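Local atomic coordinates of protoporphyrinogen oxidase (Exiguobacterium sibiricum, PDB entry 3LOV), a protein that is an FAD-dependent enzyme that probably oxidises coproporphyrinogen III to coproporphyrin III with molecular oxygen in heme b biosynthesis. Residues I55-D60 with I402-M407; S309-T314 with H371-S376. One frame throughout, in Å; residues are numbered along the deposited sequence.

Interaction 1 of 2, residues I55-D60 with I402-M407; sequences IERGPD and IISRLM. With FAD (flavin-adenine dinucleotide), chain B.
R57 reaches across to S404 and I402 where the loop after strand 55-56 meets strand 400-411, an outermost strand of the mixed sheet in this flavin-containing amine oxidoreductase fold. Its CG lies beside the backbone N (chi1 -74°) and the chain then runs extended to NE, which draws the aliphatic part past the S404 hydroxyl and sets the guanidinium beyond it. There R57 NH1 donates to S404 OG at 3.2 Å, with an N-H...O angle of 152° and the oxygen tilted 20° out of the guanidinium plane. Over one face of the same group lies the methyl CG2 of I402, above its centre and 3.5 Å from R57 CZ; the two side chains cross at about a right angle. I402 CG2 gets there by lying anti to its own backbone N, while the other branch of I402 runs on to end at CD1, 4.2 Å from I55 CD1, a small apolar contact between the side chains of strands 55-56 and 400-411. T312 OG1 of the neighbouring strand holds R57 O by a hydrogen bond, and R361 holds G58 O. Further along, the segments diverge and the FAD isoalloxazine lies against both: P59 CA is 3.4 Å from FAD N5, P59 CB packs on the pyrimidine side of the flavin, and L406 CD2 lies 4.0 Å from the dimethylbenzene methyl C8M.

Interaction 2 of 2, residues S309-T314 with H371-S376; sequences STATVT and HLVHES. With FAD (flavin-adenine dinucleotide), chain B.
V373 presses both its methyls against the backbone of strand 307-318, and this is the close-packed part of the contact. CG2 sits 3.5 Å from S309 O and 3.8 Å from A311 N, while CG1, placed anti to its own backbone N (chi1 -175°), touches S309 CB at 3.8 Å and A311 CB at 4.2 Å. No direct hydrogen bond joins the two segments here. An alanine in place of V373 would remove both methyls and would probably leave a gap between the S309-A311 backbone and the loop. Toward the exposed H374 the contact is looser: S309 OG and H374 NE2 stand 4.2 Å apart and are bridged by a water, 2.7 Å from S309 OG and 2.8 Å from H374 NE2, lying in the plane of the imidazole at its edge. S309 OG is also bonded to the backbone N of D408. On the strand's other side T310 CB meets the flavin methyl C7M at 3.6 Å. The loop closes with S376 as N-cap of helix 377-392, its OG bonded to V379 N; the whole is a strand-to-helix connection packed on the sheet that flanks the flavin in this amine oxidoreductase fold.

Overall arrangement
Interactions 1 and 2 share one sheet: strand 400-411 of the first runs antiparallel to strand 307-318 of the second, and backbone bonds, probably including L406 N to T310 O and I402 O to T314 N, tie them together. Their centres lie 10 Å apart. Interaction 1 is partly buried and mixed in chemistry, with a charged side chain bonded to a serine and covered by a methyl; the contact of 309-314 with 371-376 is mostly buried and apolar, its polar part being a water bridge at the exposed histidine. Both border FAD: P59 and L406 from interaction 1 and T310 from interaction 2 touch the isoalloxazine. R405 also links them, bonding to V373 O and E375 O.

Interaction 1 of 2, residues I55-D60 with I402-M407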
loop_
_atom_site.group_PDB
_atom_site.type_symbol
_atom_site.label_atom_id
_atom_site.label_comp_id
_atom_site.label_asym_id
_atom_site.label_seq_id
_atom_site.Cartn_x
_atom_site.Cartn_y
_atom_site.Cartn_z
ATOM N N ILE A 55 -10.016 -14.640 3.400
ATOM C CA ILE A 55 -9.125 -13.857 4.265
ATOM C C ILE A 55 -7.929 -13.423 3.431
ATOM O O ILE A 55 -7.265 -14.265 2.842
ATOM C CB ILE A 55 -8.683 -14.703 5.465
ATOM C CG1 ILE A 55 -9.880 -15.012 6.376
ATOM C CG2 ILE A 55 -7.602 -13.994 6.287
ATOM C CD1 ILE A 55 -9.592 -16.096 7.419
ATOM N N GLU A 56 -7.667 -12.116 3.378
ATOM C CA GLU A 56 -6.574 -11.587 2.536
ATOM C C GLU A 56 -5.207 -11.792 3.189
ATOM O O GLU A 56 -5.057 -11.586 4.380
ATOM C CB GLU A 56 -6.799 -10.100 2.187
ATOM C CG GLU A 56 -8.117 -9.833 1.431
ATOM C CD GLU A 56 -8.161 -10.465 0.062
ATOM O OE1 GLU A 56 -7.110 -10.946 -0.408
ATOM O OE2 GLU A 56 -9.252 -10.457 -0.569
ATOM N N ARG A 57 -4.237 -12.260 2.414
ATOM C CA ARG A 57 -2.891 -12.459 2.904
ATOM C C ARG A 57 -2.037 -11.238 2.708
ATOM O O ARG A 57 -1.105 -11.028 3.457
ATOM C CB ARG A 57 -2.211 -13.630 2.222
ATOM C CG ARG A 57 -2.717 -14.996 2.680
ATOM C CD ARG A 57 -1.827 -16.029 2.022
ATOM N NE ARG A 57 -2.203 -17.397 2.275
ATOM C CZ ARG A 57 -1.522 -18.262 3.005
ATOM N NH1 ARG A 57 -0.422 -17.903 3.651
ATOM N NH2 ARG A 57 -1.971 -19.500 3.110
ATOM N N GLY A 58 -2.331 -10.459 1.672
ATOM C CA GLY A 58 -1.640 -9.192 1.388
ATOM C C GLY A 58 -2.561 -7.985 1.509
ATOM O O GLY A 58 -3.193 -7.788 2.528
ATOM N N PRO A 59 -2.629 -7.149 0.477
ATOM C CA PRO A 59 -3.623 -6.058 0.492
ATOM C C PRO A 59 -5.047 -6.603 0.760
ATOM O O PRO A 59 -5.419 -7.650 0.230
ATOM C CB PRO A 59 -3.590 -5.505 -0.936
ATOM C CG PRO A 59 -2.365 -5.994 -1.561
ATOM C CD PRO A 59 -1.908 -7.240 -0.794
ATOM N N ASP A 60 -5.834 -5.941 1.591
ATOM C CA ASP A 60 -7.191 -6.430 1.798
ATOM C C ASP A 60 -8.220 -5.650 0.999
ATOM O O ASP A 60 -9.346 -6.111 0.827
ATOM C CB ASP A 60 -7.539 -6.548 3.300
ATOM C CG ASP A 60 -7.866 -5.222 3.965
ATOM O OD1 ASP A 60 -7.511 -4.163 3.423
ATOM O OD2 ASP A 60 -8.503 -5.260 5.041
ATOM N N ILE A 402 -2.635 -18.228 9.955
ATOM C CA ILE A 402 -2.199 -18.098 8.557
ATOM C C ILE A 402 -1.169 -16.978 8.543
ATOM O O ILE A 402 -1.482 -15.808 8.874
ATOM C CB ILE A 402 -3.397 -17.753 7.594
ATOM C CG1 ILE A 402 -4.522 -18.814 7.690
ATOM C CG2 ILE A 402 -2.901 -17.567 6.092
ATOM C CD1 ILE A 402 -6.022 -18.270 7.381
ATOM N N ILE A 403 0.070 -17.342 8.200
ATOM C CA ILE A 403 1.207 -16.435 8.170
ATOM C C ILE A 403 1.613 -16.138 6.716
ATOM O O ILE A 403 1.755 -17.046 5.921
ATOM C CB ILE A 403 2.427 -17.050 8.920
ATOM C CG1 ILE A 403 2.186 -17.080 10.438
ATOM C CG2 ILE A 403 3.681 -16.263 8.650
ATOM C CD1 ILE A 403 3.254 -17.908 11.195
ATOM N N SER A 404 1.762 -14.872 6.372
ATOM C CA SER A 404 2.210 -14.478 5.038
ATOM C C SER A 404 3.299 -13.441 5.186
ATOM O O SER A 404 3.317 -12.694 6.159
ATOM C CB SER A 404 1.057 -13.901 4.241
ATOM O OG SER A 404 -0.033 -14.802 4.279
ATOM N N ARG A 405 4.232 -13.426 4.245
ATOM C CA ARG A 405 5.435 -12.589 4.349
ATOM C C ARG A 405 5.606 -11.849 3.040
ATOM O O ARG A 405 5.655 -12.469 1.987
ATOM C CB ARG A 405 6.701 -13.429 4.628
ATOM C CG ARG A 405 6.799 -13.995 6.057
ATOM C CD ARG A 405 8.037 -14.880 6.236
ATOM N NE ARG A 405 8.192 -15.349 7.612
ATOM C CZ ARG A 405 7.599 -16.417 8.123
ATOM N NH1 ARG A 405 6.793 -17.161 7.373
ATOM N NH2 ARG A 405 7.833 -16.759 9.392
ATOM N N LEU A 406 5.692 -10.530 3.126
ATOM C CA LEU A 406 5.844 -9.668 1.973
ATOM C C LEU A 406 7.211 -9.008 2.068
ATOM O O LEU A 406 7.355 -7.918 2.678
ATOM C CB LEU A 406 4.709 -8.668 1.954
ATOM C CG LEU A 406 3.335 -9.372 1.899
ATOM C CD1 LEU A 406 2.652 -9.528 3.306
ATOM C CD2 LEU A 406 2.468 -8.614 0.972
HETATM N N MSE A 407 8.219 -9.720 1.537
HETATM C CA MSE A 407 9.613 -9.286 1.615
HETATM C C MSE A 407 9.850 -7.994 0.789
HETATM O O MSE A 407 9.409 -7.899 -0.360
HETATM C CB MSE A 407 10.582 -10.384 1.120
HETATM C CG MSE A 407 10.601 -11.700 1.923
HETATM SE SE MSE A 407 10.444 -11.512 3.852
HETATM C CE MSE A 407 12.074 -10.583 4.326
HETATM P PA FAD B . 4.219 -7.358 -6.881
HETATM O O1A FAD B . 2.868 -7.706 -6.353
HETATM O O2A FAD B . 5.376 -7.387 -5.954
HETATM O O5B FAD B . 4.533 -8.313 -8.115
HETATM C C5B FAD B . 5.822 -8.467 -8.649
HETATM C C4B FAD B . 5.819 -9.738 -9.507
HETATM O O4B FAD B . 7.036 -9.849 -10.250
HETATM C C3B FAD B . 5.656 -10.972 -8.643
HETATM O O3B FAD B . 4.685 -11.858 -9.171
HETATM C C2B FAD B . 7.062 -11.540 -8.676
HETATM O O2B FAD B . 7.096 -12.919 -8.562
HETATM C C1B FAD B . 7.555 -11.133 -10.048
HETATM N N9A FAD B . 9.016 -11.095 -10.215
HETATM C C8A FAD B . 10.030 -10.754 -9.347
HETATM N N7A FAD B . 11.231 -10.875 -9.968
HETATM C C5A FAD B . 10.990 -11.302 -11.245
HETATM C C6A FAD B . 11.806 -11.581 -12.343
HETATM N N6A FAD B . 13.125 -11.416 -12.283
HETATM N N1A FAD B . 11.236 -12.008 -13.531
HETATM C C2A FAD B . 9.871 -12.118 -13.650
HETATM N N3A FAD B . 9.062 -11.815 -12.570
HETATM C C4A FAD B . 9.613 -11.440 -11.398
HETATM N N1 FAD B . -2.310 -1.625 -1.565
HETATM C C2 FAD B . -3.625 -1.264 -1.469
HETATM O O2 FAD B . -4.167 -0.609 -2.369
HETATM N N3 FAD B . -4.344 -1.612 -0.353
HETATM C C4 FAD B . -3.792 -2.286 0.676
HETATM O O4 FAD B . -4.496 -2.590 1.621
HETATM C C4X FAD B . -2.459 -2.634 0.624
HETATM N N5 FAD B . -1.898 -3.369 1.656
HETATM C C5X FAD B . -0.550 -3.726 1.564
HETATM C C6 FAD B . 0.051 -4.434 2.610
HETATM C C7 FAD B . 1.406 -4.798 2.532
HETATM C C7M FAD B . 2.042 -5.565 3.654
HETATM C C8 FAD B . 2.160 -4.486 1.386
HETATM C C8M FAD B . 3.630 -4.847 1.264
HETATM C C9 FAD B . 1.570 -3.795 0.332
HETATM C C9A FAD B . 0.214 -3.401 0.408
HETATM N N10 FAD B . -0.383 -2.704 -0.650
HETATM C C10 FAD B . -1.723 -2.316 -0.528
HETATM C "C1'" FAD B . 0.359 -2.299 -1.902
HETATM C "C2'" FAD B . 0.090 -3.358 -2.999
HETATM O "O2'" FAD B . 0.605 -4.566 -2.577
HETATM C "C3'" FAD B . 0.723 -3.003 -4.352
HETATM O "O3'" FAD B . -0.073 -1.954 -4.887
HETATM C "C4'" FAD B . 0.745 -4.138 -5.407
HETATM O "O4'" FAD B . 0.699 -5.459 -4.901
HETATM C "C5'" FAD B . 2.006 -4.089 -6.248
HETATM O "O5'" FAD B . 1.904 -5.038 -7.279
HETATM P P FAD B . 3.069 -5.142 -8.339
HETATM O O1P FAD B . 3.638 -3.796 -8.705
HETATM O O2P FAD B . 2.735 -6.043 -9.504
HETATM O O3P FAD B . 4.271 -5.884 -7.515
#

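Interaction 2 of 2, residues S309-T314 with H371-S376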
loop_
_atom_site.group_PDB
_atom_site.type_symbol
_atom_site.label_atom_id
_atom_site.label_comp_id
_atom_site.label_asym_id
_atom_site.label_seq_id
_atom_site.Cartn_x
_atom_site.Cartn_y
_atom_site.Cartn_z
ATOM N N SER A 309 10.195 -5.091 5.182
ATOM C CA SER A 309 9.356 -6.282 5.045
ATOM C C SER A 309 8.248 -6.307 6.070
ATOM O O SER A 309 8.411 -5.828 7.174
ATOM C CB SER A 309 10.184 -7.572 5.214
ATOM O OG SER A 309 11.178 -7.624 4.213
ATOM N N THR A 310 7.140 -6.927 5.689
ATOM C CA THR A 310 5.965 -7.040 6.521
ATOM C C THR A 310 5.527 -8.501 6.545
ATOM O O THR A 310 5.591 -9.179 5.517
ATOM C CB THR A 310 4.773 -6.176 5.964
ATOM O OG1 THR A 310 5.187 -4.812 5.773
ATOM C CG2 THR A 310 3.551 -6.220 6.924
ATOM N N ALA A 311 5.122 -8.987 7.715
ATOM C CA ALA A 311 4.330 -10.226 7.820
ATOM C C ALA A 311 2.888 -9.912 8.265
ATOM O O ALA A 311 2.653 -9.025 9.106
ATOM C CB ALA A 311 4.954 -11.193 8.798
ATOM N N THR A 312 1.924 -10.636 7.699
ATOM C CA THR A 312 0.584 -10.645 8.251
ATOM C C THR A 312 0.381 -11.993 8.944
ATOM O O THR A 312 0.772 -13.053 8.431
ATOM C CB THR A 312 -0.506 -10.368 7.188
ATOM O OG1 THR A 312 -0.500 -11.406 6.205
ATOM C CG2 THR A 312 -0.280 -8.990 6.510
ATOM N N VAL A 313 -0.189 -11.937 10.144
ATOM C CA VAL A 313 -0.394 -13.128 10.951
ATOM C C VAL A 313 -1.877 -13.105 11.322
ATOM O O VAL A 313 -2.323 -12.221 12.033
ATOM C CB VAL A 313 0.540 -13.170 12.185
ATOM C CG1 VAL A 313 0.304 -14.486 13.005
ATOM C CG2 VAL A 313 2.008 -13.031 11.748
ATOM N N THR A 314 -2.634 -14.028 10.747
ATOM C CA THR A 314 -4.073 -14.054 10.894
ATOM C C THR A 314 -4.403 -15.209 11.805
ATOM O O THR A 314 -3.915 -16.301 11.597
ATOM C CB THR A 314 -4.803 -14.231 9.546
ATOM O OG1 THR A 314 -4.687 -13.023 8.769
ATOM C CG2 THR A 314 -6.283 -14.542 9.795
ATOM N N HIS A 371 12.995 -7.356 11.772
ATOM C CA HIS A 371 13.722 -8.625 11.866
ATOM C C HIS A 371 12.789 -9.802 12.121
ATOM O O HIS A 371 13.054 -10.888 11.645
ATOM C CB HIS A 371 14.775 -8.576 12.988
ATOM C CG HIS A 371 14.230 -8.925 14.331
ATOM N ND1 HIS A 371 13.512 -8.027 15.094
ATOM C CD2 HIS A 371 14.278 -10.079 15.039
ATOM C CE1 HIS A 371 13.146 -8.616 16.219
ATOM N NE2 HIS A 371 13.600 -9.858 16.210
ATOM N N LEU A 372 11.726 -9.601 12.905
ATOM C CA LEU A 372 10.740 -10.677 13.137
ATOM C C LEU A 372 10.230 -11.314 11.856
ATOM O O LEU A 372 9.886 -12.496 11.885
ATOM C CB LEU A 372 9.526 -10.217 13.934
ATOM C CG LEU A 372 9.600 -10.331 15.449
ATOM C CD1 LEU A 372 8.252 -9.940 16.024
ATOM C CD2 LEU A 372 10.007 -11.748 15.880
ATOM N N VAL A 373 10.187 -10.548 10.761
ATOM C CA VAL A 373 9.637 -11.052 9.487
ATOM C C VAL A 373 10.523 -12.180 8.888
ATOM O O VAL A 373 10.020 -13.106 8.232
ATOM C CB VAL A 373 9.459 -9.908 8.476
ATOM C CG1 VAL A 373 8.804 -10.414 7.240
ATOM C CG2 VAL A 373 8.606 -8.799 9.092
ATOM N N HIS A 374 11.823 -12.117 9.168
ATOM C CA HIS A 374 12.783 -13.128 8.736
ATOM C C HIS A 374 12.911 -14.303 9.705
ATOM O O HIS A 374 13.613 -15.244 9.404
ATOM C CB HIS A 374 14.171 -12.505 8.524
ATOM C CG HIS A 374 14.168 -11.280 7.663
ATOM N ND1 HIS A 374 14.481 -11.310 6.319
ATOM C CD2 HIS A 374 13.849 -9.991 7.946
ATOM C CE1 HIS A 374 14.395 -10.086 5.825
ATOM N NE2 HIS A 374 13.994 -9.270 6.786
ATOM N N GLU A 375 12.252 -14.260 10.856
ATOM C CA GLU A 375 12.315 -15.368 11.801
ATOM C C GLU A 375 11.321 -16.453 11.424
ATOM O O GLU A 375 10.457 -16.262 10.574
ATOM C CB GLU A 375 12.032 -14.905 13.242
ATOM C CG GLU A 375 13.024 -13.885 13.787
ATOM C CD GLU A 375 14.454 -14.444 13.966
ATOM O OE1 GLU A 375 14.576 -15.649 14.243
ATOM O OE2 GLU A 375 15.449 -13.677 13.831
ATOM N N SER A 376 11.459 -17.599 12.072
ATOM C CA SER A 376 10.555 -18.737 11.861
ATOM C C SER A 376 9.106 -18.419 12.195
ATOM O O SER A 376 8.846 -17.553 13.034
ATOM C CB SER A 376 10.976 -19.902 12.784
ATOM O OG SER A 376 10.624 -19.649 14.146
HETATM P PA FAD B . 4.219 -7.358 -6.881
HETATM O O1A FAD B . 2.868 -7.706 -6.353
HETATM O O2A FAD B . 5.376 -7.387 -5.954
HETATM O O5B FAD B . 4.533 -8.313 -8.115
HETATM C C5B FAD B . 5.822 -8.467 -8.649
HETATM C C4B FAD B . 5.819 -9.738 -9.507
HETATM O O4B FAD B . 7.036 -9.849 -10.250
HETATM C C3B FAD B . 5.656 -10.972 -8.643
HETATM O O3B FAD B . 4.685 -11.858 -9.171
HETATM C C2B FAD B . 7.062 -11.540 -8.676
HETATM O O2B FAD B . 7.096 -12.919 -8.562
HETATM C C1B FAD B . 7.555 -11.133 -10.048
HETATM N N9A FAD B . 9.016 -11.095 -10.215
HETATM C C8A FAD B . 10.030 -10.754 -9.347
HETATM N N7A FAD B . 11.231 -10.875 -9.968
HETATM C C5A FAD B . 10.990 -11.302 -11.245
HETATM C C6A FAD B . 11.806 -11.581 -12.343
HETATM N N6A FAD B . 13.125 -11.416 -12.283
HETATM N N1A FAD B . 11.236 -12.008 -13.531
HETATM C C2A FAD B . 9.871 -12.118 -13.650
HETATM N N3A FAD B . 9.062 -11.815 -12.570
HETATM C C4A FAD B . 9.613 -11.440 -11.398
HETATM N N1 FAD B . -2.310 -1.625 -1.565
HETATM C C2 FAD B . -3.625 -1.264 -1.469
HETATM O O2 FAD B . -4.167 -0.609 -2.369
HETATM N N3 FAD B . -4.344 -1.612 -0.353
HETATM C C4 FAD B . -3.792 -2.286 0.676
HETATM O O4 FAD B . -4.496 -2.590 1.621
HETATM C C4X FAD B . -2.459 -2.634 0.624
HETATM N N5 FAD B . -1.898 -3.369 1.656
HETATM C C5X FAD B . -0.550 -3.726 1.564
HETATM C C6 FAD B . 0.051 -4.434 2.610
HETATM C C7 FAD B . 1.406 -4.798 2.532
HETATM C C7M FAD B . 2.042 -5.565 3.654
HETATM C C8 FAD B . 2.160 -4.486 1.386
HETATM C C8M FAD B . 3.630 -4.847 1.264
HETATM C C9 FAD B . 1.570 -3.795 0.332
HETATM C C9A FAD B . 0.214 -3.401 0.408
HETATM N N10 FAD B . -0.383 -2.704 -0.650
HETATM C C10 FAD B . -1.723 -2.316 -0.528
HETATM C "C1'" FAD B . 0.359 -2.299 -1.902
HETATM C "C2'" FAD B . 0.090 -3.358 -2.999
HETATM O "O2'" FAD B . 0.605 -4.566 -2.577
HETATM C "C3'" FAD B . 0.723 -3.003 -4.352
HETATM O "O3'" FAD B . -0.073 -1.954 -4.887
HETATM C "C4'" FAD B . 0.745 -4.138 -5.407
HETATM O "O4'" FAD B . 0.699 -5.459 -4.901
HETATM C "C5'" FAD B . 2.006 -4.089 -6.248
HETATM O "O5'" FAD B . 1.904 -5.038 -7.279
HETATM P P FAD B . 3.069 -5.142 -8.339
HETATM O O1P FAD B . 3.638 -3.796 -8.705
HETATM O O2P FAD B . 2.735 -6.043 -9.504
HETATM O O3P FAD B . 4.271 -5.884 -7.515
HETATM O O HOH W 1 13.553 -6.985 5.319
#